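Local structure of acetolactate synthase isozyme 1 large subunit (Escherichia coli, 6LPI) at residues E459-V464 and P531-I536; L56-Q61 and N450-A455. The protein belongs to the thiamine diphosphate-dependent enzyme family and binds thiamine diphosphate, a magnesium ion and flavin-adenine dinucleotide. All coordinates share one frame; numbering follows the deposited sequence.

In the fold
From the N terminus, strand 53-56 of the first parallel sheet runs through L56-Q61 into helix 60-74. The chain then builds the central domain and enters the C-terminal one before N450-A455 returns to this place, so contact 2 closes a span of 388 residues and joins the N-terminal and C-terminal thiamine diphosphate-binding domains. Helix 453-459 leads directly from contact 2 into contact 1, where E459-V464 meets P531-I536 after 66 intervening residues, at the start of two neighbouring strands of the C-terminal sheet. The two loops follow in series, neither nested nor crossed. The centres of the two contacts lie about 14 Å apart, bridged by the E459-R58 salt bridge and by L535 packing on M454.

Contact 1: E459-V464 and P531-I536; sequences ENQLDV and PGPALI
Two neighbouring parallel strands of the C-terminal domain, 464-470 and 534-539, begin to pair here, each just out of a loop. The hydrogen bond across the contact runs from A534 N to V464 O (3.0 Å, N-H...O 159°), and P533 CA adds a CH...O contact to that same carbonyl oxygen at 3.1 Å. Beside it, V464 CG2 sits 4.2 Å from P533 CB, the two side chains meeting at a slant. Before the strand, helix 453-459 ends in a Schellman motif with Q461 at positive phi, and D463 is the centre of an inverse gamma turn closed by a weak bond from V464 N to L462 O. The proline ring also lies against the L462 carbonyl, with CD 3.1 Å from L462 O. The Q461 chain, bent at chi2 (-70°), runs at about a right angle to the P533 side chain, bringing NE2 to 4.0 Å from P533 CD while that amide nitrogen donates to S458 O. D463 OD1 comes within 4.0 Å of P531 CA, but its salt bridge is with K465, whose NZ also bonds G532 O and so links both loops. The side chains of L462 and V464 pack on helix 422-432.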
ATOM      1  N   GLU B 459      -0.030 -14.422  23.000  1.00 67.96           N
ATOM      2  CA  GLU B 459      -0.842 -15.634  23.018  1.00 58.78           C
ATOM      3  C   GLU B 459      -0.493 -16.579  21.875  1.00 64.44           C
ATOM      4  O   GLU B 459      -0.601 -17.798  22.035  1.00 73.54           O
ATOM      5  CB  GLU B 459      -2.311 -15.259  22.991  1.00 56.57           C
ATOM      6  CG  GLU B 459      -2.672 -14.353  24.146  1.00 72.94           C
ATOM      7  CD  GLU B 459      -4.163 -14.094  24.258  1.00 87.20           C
ATOM      8  OE1 GLU B 459      -4.886 -14.227  23.235  1.00 76.90           O
ATOM      9  OE2 GLU B 459      -4.625 -13.798  25.393  1.00 99.65           O
ATOM     10  N   ASN B 460      -0.069 -16.054  20.728  1.00 60.57           N
ATOM     11  CA  ASN B 460       0.431 -16.897  19.653  1.00 60.96           C
ATOM     12  C   ASN B 460       1.925 -17.098  19.719  1.00 63.62           C
ATOM     13  O   ASN B 460       2.486 -17.735  18.820  1.00 56.43           O
ATOM     14  CB  ASN B 460       0.032 -16.338  18.285  1.00 61.55           C
ATOM     15  CG  ASN B 460      -1.448 -16.473  18.030  1.00 66.13           C
ATOM     16  OD1 ASN B 460      -2.249 -15.620  18.429  1.00 66.48           O
ATOM     17  ND2 ASN B 460      -1.831 -17.584  17.392  1.00 64.58           N
ATOM     18  N   GLN B 461       2.566 -16.579  20.765  1.00 67.51           N
ATOM     19  CA  GLN B 461       3.994 -16.737  21.003  1.00 69.04           C
ATOM     20  C   GLN B 461       4.781 -16.469  19.725  1.00 64.32           C
ATOM     21  O   GLN B 461       5.568 -17.291  19.252  1.00 61.02           O
ATOM     22  CB  GLN B 461       4.289 -18.120  21.586  1.00 73.67           C
ATOM     23  CG  GLN B 461       3.930 -18.164  23.055  1.00 90.76           C
ATOM     24  CD  GLN B 461       4.896 -17.318  23.894  1.00102.51           C
ATOM     25  OE1 GLN B 461       6.102 -17.599  23.947  1.00108.21           O
ATOM     26  NE2 GLN B 461       4.388 -16.224  24.464  1.00 99.64           N
ATOM     27  N   LEU B 462       4.563 -15.275  19.181  1.00 61.62           N
ATOM     28  CA  LEU B 462       5.193 -14.894  17.927  1.00 64.25           C
ATOM     29  C   LEU B 462       6.509 -14.184  18.183  1.00 58.92           C
ATOM     30  O   LEU B 462       6.723 -13.568  19.230  1.00 57.35           O
ATOM     31  CB  LEU B 462       4.291 -14.010  17.059  1.00 60.19           C
ATOM     32  CG  LEU B 462       2.888 -14.556  16.834  1.00 54.90           C
ATOM     33  CD1 LEU B 462       1.886 -13.463  16.384  1.00 48.21           C
ATOM     34  CD2 LEU B 462       2.974 -15.736  15.859  1.00 52.39           C
ATOM     35  N   ASP B 463       7.386 -14.273  17.196  1.00 55.39           N
ATOM     36  CA  ASP B 463       8.780 -13.875  17.334  1.00 63.00           C
ATOM     37  C   ASP B 463       8.957 -12.413  16.943  1.00 57.71           C
ATOM     38  O   ASP B 463       9.803 -12.082  16.106  1.00 56.80           O
ATOM     39  CB  ASP B 463       9.602 -14.807  16.441  1.00 70.77           C
ATOM     40  CG  ASP B 463      11.015 -15.044  16.927  1.00 79.40           C
ATOM     41  OD1 ASP B 463      11.479 -14.322  17.826  1.00 88.33           O
ATOM     42  OD2 ASP B 463      11.666 -15.977  16.404  1.00 87.45           O
ATOM     43  N   VAL B 464       8.200 -11.509  17.570  1.00 56.53           N
ATOM     44  CA  VAL B 464       8.208 -10.096  17.178  1.00 61.23           C
ATOM     45  C   VAL B 464       8.806  -9.266  18.309  1.00 55.59           C
ATOM     46  O   VAL B 464       8.349  -9.323  19.455  1.00 51.94           O
ATOM     47  CB  VAL B 464       6.808  -9.580  16.738  1.00 54.77           C
ATOM     48  CG1 VAL B 464       6.107 -10.577  15.818  1.00 56.35           C
ATOM     49  CG2 VAL B 464       5.912  -9.187  17.862  1.00 47.72           C
ATOM     50  N   PRO B 531      13.400 -16.405  21.971  1.00 70.00           N
ATOM     51  CA  PRO B 531      12.109 -16.332  21.251  1.00 72.54           C
ATOM     52  C   PRO B 531      10.949 -15.663  21.965  1.00 77.14           C
ATOM     53  O   PRO B 531      11.076 -15.283  23.130  1.00 81.69           O
ATOM     54  CB  PRO B 531      11.750 -17.799  21.048  1.00 66.95           C
ATOM     55  CG  PRO B 531      12.335 -18.468  22.249  1.00 64.70           C
ATOM     56  CD  PRO B 531      13.660 -17.779  22.459  1.00 67.08           C
ATOM     57  N   GLY B 532       9.790 -15.578  21.306  1.00 68.85           N
ATOM     58  CA  GLY B 532       8.639 -14.946  21.900  1.00 64.99           C
ATOM     59  C   GLY B 532       8.663 -13.450  21.654  1.00 65.76           C
ATOM     60  O   GLY B 532       9.654 -12.882  21.177  1.00 57.25           O
ATOM     61  N   PRO B 533       7.537 -12.800  21.915  1.00 59.52           N
ATOM     62  CA  PRO B 533       7.435 -11.359  21.664  1.00 65.98           C
ATOM     63  C   PRO B 533       8.094 -10.563  22.781  1.00 56.00           C
ATOM     64  O   PRO B 533       8.021 -10.929  23.953  1.00 56.98           O
ATOM     65  CB  PRO B 533       5.920 -11.126  21.582  1.00 60.88           C
ATOM     66  CG  PRO B 533       5.332 -12.244  22.428  1.00 55.59           C
ATOM     67  CD  PRO B 533       6.264 -13.405  22.342  1.00 56.64           C
ATOM     68  N   ALA B 534       8.746  -9.467  22.407  1.00 55.49           N
ATOM     69  CA  ALA B 534       9.485  -8.635  23.343  1.00 62.52           C
ATOM     70  C   ALA B 534       9.247  -7.158  23.058  1.00 61.34           C
ATOM     71  O   ALA B 534       9.030  -6.752  21.911  1.00 60.99           O
ATOM     72  CB  ALA B 534      10.996  -8.912  23.260  1.00 68.47           C
ATOM     73  N   LEU B 535       9.316  -6.355  24.118  1.00 55.58           N
ATOM     74  CA  LEU B 535       9.334  -4.906  24.007  1.00 55.41           C
ATOM     75  C   LEU B 535      10.668  -4.368  24.497  1.00 59.38           C
ATOM     76  O   LEU B 535      11.059  -4.629  25.636  1.00 57.18           O
ATOM     77  CB  LEU B 535       8.237  -4.272  24.853  1.00 54.91           C
ATOM     78  CG  LEU B 535       8.414  -2.759  24.901  1.00 60.89           C
ATOM     79  CD1 LEU B 535       7.706  -2.101  23.708  1.00 63.04           C
ATOM     80  CD2 LEU B 535       8.025  -2.157  26.254  1.00 64.60           C
ATOM     81  N   ILE B 536      11.328  -3.565  23.669  1.00 63.37           N
ATOM     82  CA  ILE B 536      12.596  -2.938  24.022  1.00 62.50           C
ATOM     83  C   ILE B 536      12.392  -1.430  23.978  1.00 71.77           C
ATOM     84  O   ILE B 536      12.032  -0.880  22.930  1.00 77.87           O
ATOM     85  CB  ILE B 536      13.728  -3.364  23.081  1.00 61.49           C
ATOM     86  CG1 ILE B 536      13.997  -4.856  23.225  1.00 64.26           C
ATOM     87  CG2 ILE B 536      14.997  -2.606  23.423  1.00 65.08           C
ATOM     88  CD1 ILE B 536      13.132  -5.722  22.351  1.00 71.50           C
TER

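Contact 2: L56-Q61 and N450-A455; sequences LARHEQ and NIQEMA
N450 and Q61 meet through their amides, set nearly perpendicular (79°): N450 ND2 donates to Q61 OE1 over 2.9 Å, approaching above the carbonyl plane. Q61 reaches across on a chain extended beyond CG, and N450 ND2 has a further acceptor in G420 O. N450 also opens a type I turn that runs to E453. Within it the Q452 side chain folds back, bent at chi2 (-76°), laying CG 3.4 Å from R58 CB and NE2 3.6 Å from H59 CB. Both acceptors of Q452 NE2, N450 OD1 and E453 OE2, lie in its amide plane, which fixes the rotation of the amide. E453 turns its carboxylate to the backbone of the other segment: OE2 takes R58 N on its syn side at 3.0 Å and Q452 NE2 on its anti side, while OE1 receives a weak bond from R58 N and a hydrogen bond from T456 OG1. A455 CB lies over one face of the R58 guanidinium, toward its rim, 3.4 Å from R58 NE, with the R58 charge paired to E459. H59 ND1 N-caps helix 60-74 by accepting from Q61 N (3.0 Å). E60, between them, belongs to the thiamine diphosphate pocket; the contact joins the N-terminal and C-terminal domains beside it. H59 and Q61 touch helix 86-101, N450 and E453 touch helix 422-432, and A57 shares a backbone hydrogen bond with G33, ending strand 30-33.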
ATOM      1  N   LEU B  56      -7.625 -14.590  16.606  1.00 63.14           N
ATOM      2  CA  LEU B  56      -8.536 -13.639  17.233  1.00 53.70           C
ATOM      3  C   LEU B  56      -7.776 -12.360  17.567  1.00 57.98           C
ATOM      4  O   LEU B  56      -6.943 -12.333  18.483  1.00 52.72           O
ATOM      5  CB  LEU B  56      -9.173 -14.237  18.482  1.00 44.14           C
ATOM      6  CG  LEU B  56     -10.222 -13.426  19.230  1.00 47.81           C
ATOM      7  CD1 LEU B  56     -11.300 -12.938  18.263  1.00 56.29           C
ATOM      8  CD2 LEU B  56     -10.833 -14.252  20.339  1.00 45.16           C
ATOM      9  N   ALA B  57      -8.011 -11.322  16.778  1.00 66.14           N
ATOM     10  CA  ALA B  57      -7.479 -10.015  17.088  1.00 54.66           C
ATOM     11  C   ALA B  57      -8.200  -9.439  18.304  1.00 53.38           C
ATOM     12  O   ALA B  57      -9.177  -9.994  18.826  1.00 40.35           O
ATOM     13  CB  ALA B  57      -7.647  -9.080  15.889  1.00 49.68           C
ATOM     14  N   ARG B  58      -7.697  -8.312  18.771  1.00 44.59           N
ATOM     15  CA  ARG B  58      -8.355  -7.592  19.842  1.00 46.90           C
ATOM     16  C   ARG B  58      -9.063  -6.345  19.351  1.00 45.81           C
ATOM     17  O   ARG B  58      -9.755  -5.690  20.129  1.00 52.84           O
ATOM     18  CB  ARG B  58      -7.343  -7.235  20.931  1.00 45.18           C
ATOM     19  CG  ARG B  58      -7.373  -8.196  22.089  1.00 51.56           C
ATOM     20  CD  ARG B  58      -6.527  -9.404  21.827  1.00 49.13           C
ATOM     21  NE  ARG B  58      -6.552 -10.252  22.997  1.00 62.75           N
ATOM     22  CZ  ARG B  58      -6.349 -11.561  22.962  1.00 74.84           C
ATOM     23  NH1 ARG B  58      -6.100 -12.165  21.801  1.00 77.00           N
ATOM     24  NH2 ARG B  58      -6.385 -12.254  24.090  1.00 75.95           N
ATOM     25  N   HIS B  59      -8.934  -6.017  18.077  1.00 47.26           N
ATOM     26  CA  HIS B  59      -9.606  -4.851  17.533  1.00 51.07           C
ATOM     27  C   HIS B  59      -9.601  -5.077  16.036  1.00 55.11           C
ATOM     28  O   HIS B  59      -8.598  -5.552  15.489  1.00 58.35           O
ATOM     29  CB  HIS B  59      -8.858  -3.546  17.889  1.00 46.49           C
ATOM     30  CG  HIS B  59      -9.559  -2.291  17.460  1.00 50.30           C
ATOM     31  ND1 HIS B  59      -9.673  -1.903  16.141  1.00 51.64           N
ATOM     32  CD2 HIS B  59     -10.149  -1.313  18.189  1.00 50.41           C
ATOM     33  CE1 HIS B  59     -10.337  -0.762  16.072  1.00 47.60           C
ATOM     34  NE2 HIS B  59     -10.636  -0.381  17.302  1.00 51.08           N
ATOM     35  N   GLU B  60     -10.727  -4.781  15.376  1.00 45.07           N
ATOM     36  CA  GLU B  60     -10.825  -5.207  13.989  1.00 46.61           C
ATOM     37  C   GLU B  60      -9.804  -4.472  13.131  1.00 45.16           C
ATOM     38  O   GLU B  60      -9.302  -5.040  12.153  1.00 43.67           O
ATOM     39  CB  GLU B  60     -12.252  -5.030  13.463  1.00 51.46           C
ATOM     40  CG  GLU B  60     -13.289  -5.974  14.115  1.00 55.99           C
ATOM     41  CD  GLU B  60     -13.933  -5.384  15.373  1.00 56.59           C
ATOM     42  OE1 GLU B  60     -13.377  -4.390  15.906  1.00 62.55           O
ATOM     43  OE2 GLU B  60     -14.992  -5.896  15.818  1.00 47.10           O
ATOM     44  N   GLN B  61      -9.404  -3.257  13.533  1.00 37.72           N
ATOM     45  CA  GLN B  61      -8.286  -2.614  12.852  1.00 39.81           C
ATOM     46  C   GLN B  61      -7.043  -3.493  12.936  1.00 49.36           C
ATOM     47  O   GLN B  61      -6.324  -3.683  11.940  1.00 48.34           O
ATOM     48  CB  GLN B  61      -7.987  -1.260  13.478  1.00 46.57           C
ATOM     49  CG  GLN B  61      -7.245  -0.361  12.525  1.00 59.95           C
ATOM     50  CD  GLN B  61      -6.608   0.825  13.183  1.00 61.07           C
ATOM     51  OE1 GLN B  61      -5.390   0.842  13.399  1.00 62.08           O
ATOM     52  NE2 GLN B  61      -7.417   1.826  13.515  1.00 58.48           N
ATOM     53  N   ASN B 450      -2.668   0.538  18.457  1.00 54.61           N
ATOM     54  CA  ASN B 450      -3.019  -0.874  18.438  1.00 57.97           C
ATOM     55  C   ASN B 450      -2.275  -1.640  19.529  1.00 55.49           C
ATOM     56  O   ASN B 450      -1.775  -2.743  19.308  1.00 48.05           O
ATOM     57  CB  ASN B 450      -2.779  -1.476  17.054  1.00 56.61           C
ATOM     58  CG  ASN B 450      -3.906  -1.153  16.090  1.00 56.42           C
ATOM     59  OD1 ASN B 450      -5.079  -1.196  16.457  1.00 58.88           O
ATOM     60  ND2 ASN B 450      -3.561  -0.854  14.851  1.00 56.82           N
ATOM     61  N   ILE B 451      -2.170  -1.020  20.713  1.00 57.33           N
ATOM     62  CA  ILE B 451      -1.481  -1.607  21.863  1.00 51.06           C
ATOM     63  C   ILE B 451      -2.122  -2.931  22.254  1.00 48.15           C
ATOM     64  O   ILE B 451      -1.445  -3.845  22.748  1.00 50.70           O
ATOM     65  CB  ILE B 451      -1.489  -0.611  23.044  1.00 50.74           C
ATOM     66  CG1 ILE B 451      -0.481  -1.018  24.106  1.00 50.45           C
ATOM     67  CG2 ILE B 451      -2.867  -0.532  23.691  1.00 52.58           C
ATOM     68  CD1 ILE B 451       0.925  -1.106  23.580  1.00 52.83           C
ATOM     69  N   GLN B 452      -3.430  -3.062  22.035  1.00 43.91           N
ATOM     70  CA  GLN B 452      -4.130  -4.265  22.459  1.00 51.04           C
ATOM     71  C   GLN B 452      -3.609  -5.488  21.721  1.00 53.85           C
ATOM     72  O   GLN B 452      -3.677  -6.610  22.239  1.00 63.07           O
ATOM     73  CB  GLN B 452      -5.638  -4.080  22.266  1.00 56.60           C
ATOM     74  CG  GLN B 452      -6.108  -4.120  20.823  1.00 55.98           C
ATOM     75  CD  GLN B 452      -5.797  -2.856  20.063  1.00 55.12           C
ATOM     76  OE1 GLN B 452      -5.847  -1.745  20.608  1.00 62.62           O
ATOM     77  NE2 GLN B 452      -5.414  -3.021  18.797  1.00 49.33           N
ATOM     78  N   GLU B 453      -3.057  -5.296  20.527  1.00 48.30           N
ATOM     79  CA  GLU B 453      -2.578  -6.461  19.809  1.00 43.59           C
ATOM     80  C   GLU B 453      -1.346  -7.055  20.457  1.00 69.26           C
ATOM     81  O   GLU B 453      -0.946  -8.164  20.077  1.00 70.80           O
ATOM     82  CB  GLU B 453      -2.327  -6.121  18.348  1.00 41.82           C
ATOM     83  CG  GLU B 453      -3.599  -5.581  17.633  1.00 46.49           C
ATOM     84  CD  GLU B 453      -4.818  -6.477  17.801  1.00 42.86           C
ATOM     85  OE1 GLU B 453      -4.651  -7.710  17.800  1.00 43.28           O
ATOM     86  OE2 GLU B 453      -5.938  -5.952  17.983  1.00 44.12           O
ATOM     87  N   MET B 454      -0.759  -6.366  21.446  1.00 63.41           N
ATOM     88  CA  MET B 454       0.263  -7.007  22.266  1.00 62.10           C
ATOM     89  C   MET B 454      -0.219  -8.349  22.779  1.00 65.16           C
ATOM     90  O   MET B 454       0.514  -9.344  22.711  1.00 68.24           O
ATOM     91  CB  MET B 454       0.663  -6.107  23.430  1.00 57.57           C
ATOM     92  CG  MET B 454       1.857  -5.243  23.115  1.00 63.45           C
ATOM     93  SD  MET B 454       2.435  -4.265  24.514  1.00 66.35           S
ATOM     94  CE  MET B 454       3.654  -3.231  23.707  1.00 57.54           C
ATOM     95  N   ALA B 455      -1.472  -8.407  23.243  1.00 63.78           N
ATOM     96  CA  ALA B 455      -2.037  -9.680  23.686  1.00 61.08           C
ATOM     97  C   ALA B 455      -1.964 -10.712  22.572  1.00 66.18           C
ATOM     98  O   ALA B 455      -1.469 -11.836  22.771  1.00 69.20           O
ATOM     99  CB  ALA B 455      -3.481  -9.483  24.151  1.00 55.54           C
TER